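Local coordinates for protein exosome complex component Rrp41 (Archaeoglobus fulgidus, PDB 3M7N) that probably degrades RNA from its 3' end as the catalytic exoribonuclease subunit of the archaeal exosome, and may also synthesize heteromeric RNA tails, at residues M158-A163 / F191-G196. The protein carries 1 engineered substitution. Residues are numbered along the deposited sequence; the frame is centred on the assembly and turned at random.
Sequences MITSVA and FLIRNG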
# COMPACT_ATOMS: atom_id res chain seq x y z
N MET E 158 -19.18 26.98 -15.34
CA MET E 158 -19.79 25.72 -15.00
C MET E 158 -19.45 24.61 -15.99
O MET E 158 -19.05 24.86 -17.12
CB MET E 158 -21.30 25.91 -14.89
CG MET E 158 -21.72 26.45 -13.52
SD MET E 158 -22.26 25.05 -12.55
CE MET E 158 -22.79 24.03 -13.93
N ILE E 159 -19.64 23.38 -15.54
CA ILE E 159 -19.36 22.25 -16.37
C ILE E 159 -20.70 21.60 -16.66
O ILE E 159 -21.47 21.32 -15.75
CB ILE E 159 -18.41 21.26 -15.64
CG1 ILE E 159 -16.98 21.79 -15.63
CG2 ILE E 159 -18.46 19.91 -16.29
CD1 ILE E 159 -16.35 21.92 -17.02
N THR E 160 -20.99 21.38 -17.93
CA THR E 160 -22.27 20.82 -18.29
C THR E 160 -22.05 19.71 -19.30
O THR E 160 -21.20 19.81 -20.20
CB THR E 160 -23.23 21.92 -18.85
OG1 THR E 160 -23.28 23.04 -17.95
CG2 THR E 160 -24.64 21.36 -19.07
N SER E 161 -22.81 18.64 -19.18
CA SER E 161 -22.44 17.44 -19.88
C SER E 161 -23.64 16.68 -20.43
O SER E 161 -24.65 16.54 -19.74
CB SER E 161 -21.60 16.57 -18.92
OG SER E 161 -21.34 15.29 -19.46
N VAL E 162 -23.52 16.21 -21.67
CA VAL E 162 -24.46 15.26 -22.25
C VAL E 162 -23.75 14.41 -23.29
O VAL E 162 -22.75 14.83 -23.86
CB VAL E 162 -25.58 15.95 -23.09
CG1 VAL E 162 -26.95 15.35 -22.77
CG2 VAL E 162 -25.55 17.44 -22.92
N ALA E 163 -24.32 13.25 -23.59
CA ALA E 163 -23.84 12.43 -24.69
C ALA E 163 -24.80 12.53 -25.88
O ALA E 163 -25.99 12.78 -25.73
CB ALA E 163 -23.72 10.97 -24.26
N PHE E 191 -18.92 20.65 -21.41
CA PHE E 191 -18.46 21.95 -21.86
C PHE E 191 -18.28 22.88 -20.68
O PHE E 191 -18.93 22.72 -19.64
CB PHE E 191 -19.48 22.60 -22.82
CG PHE E 191 -19.91 21.72 -23.97
CD1 PHE E 191 -21.05 20.95 -23.88
CD2 PHE E 191 -19.17 21.68 -25.14
CE1 PHE E 191 -21.45 20.14 -24.93
CE2 PHE E 191 -19.57 20.88 -26.20
CZ PHE E 191 -20.71 20.12 -26.11
N LEU E 192 -17.40 23.85 -20.85
CA LEU E 192 -17.38 25.02 -19.99
C LEU E 192 -18.44 26.02 -20.50
O LEU E 192 -18.39 26.43 -21.67
CB LEU E 192 -16.00 25.67 -20.04
CG LEU E 192 -15.94 27.00 -19.30
CD1 LEU E 192 -16.05 26.78 -17.79
CD2 LEU E 192 -14.67 27.76 -19.66
N ILE E 193 -19.40 26.38 -19.64
CA ILE E 193 -20.32 27.48 -19.90
C ILE E 193 -19.79 28.75 -19.23
O ILE E 193 -19.52 28.75 -18.03
CB ILE E 193 -21.72 27.25 -19.31
CG1 ILE E 193 -22.20 25.81 -19.54
CG2 ILE E 193 -22.72 28.25 -19.90
CD1 ILE E 193 -22.43 25.46 -20.98
N ARG E 194 -19.66 29.81 -20.01
CA ARG E 194 -19.18 31.09 -19.50
C ARG E 194 -19.98 32.16 -20.20
O ARG E 194 -20.26 32.05 -21.40
CB ARG E 194 -17.69 31.27 -19.79
CG ARG E 194 -16.90 31.89 -18.66
CD ARG E 194 -15.92 32.91 -19.15
NE ARG E 194 -14.84 32.35 -19.95
CZ ARG E 194 -13.59 32.15 -19.51
NH1 ARG E 194 -12.67 31.64 -20.31
NH2 ARG E 194 -13.27 32.46 -18.26
N ASN E 195 -20.37 33.20 -19.47
CA ASN E 195 -21.19 34.24 -20.05
C ASN E 195 -22.46 33.63 -20.66
O ASN E 195 -22.89 34.00 -21.76
CB ASN E 195 -20.37 35.01 -21.10
CG ASN E 195 -21.17 36.07 -21.82
OD1 ASN E 195 -21.91 36.85 -21.21
ND2 ASN E 195 -21.03 36.12 -23.14
N GLY E 196 -23.05 32.68 -19.95
CA GLY E 196 -24.29 32.05 -20.40
C GLY E 196 -24.20 31.14 -21.62
O GLY E 196 -25.24 30.72 -22.14
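The side chains of Thr160 and Ile193 cross diagonally on one face of an antiparallel sheet, where strand 158-167 runs beside strand 185-194. These are the two central strands of the four-stranded sheet in the second RNase PH domain. Four backbone hydrogen bonds join them here. Met158 and Ile193 form one hydrogen-bonded pair, and Thr160 and Phe191 the other. The bond from Phe191 N to Thr160 O is the shortest, at 2.7 Å. Ile159 and Leu192 make the non-hydrogen-bonded pair between them, with CA atoms 5.0 Å apart.

The side chains divide between two faces. Met158, Thr160, Phe191 and Ile193 share the one that packs against helix 212-248. The first torsion of Thr160 (chi1 -51°) sets OG1 beside the backbone N, and there it lies 3.4 Å from Ile193 CG1. The hydroxyl touches the isoleucine branch, but its hydrogen-bond partner is Gln233 NE2 of that helix. Thr160 O lies oblique to the Phe191 ring, 3.9 Å from its CD1. The ring also packs on Ile198 and Ile201 of the next strand.

Ile159 and Leu192 occupy the other face, where both touch Val112. Ile159 sends CD1 back over the neighbouring backbone, 3.8 Å from Phe191 O. Leu192 extends CG anti to its backbone N (chi1 173°), and its second torsion turns CD1 toward the backbone of Met158. Leu192 also packs on Leu232 of the exonuclease 2 chain. The inward methyl, Leu192 CD1, rests 3.6 Å from Met158 O.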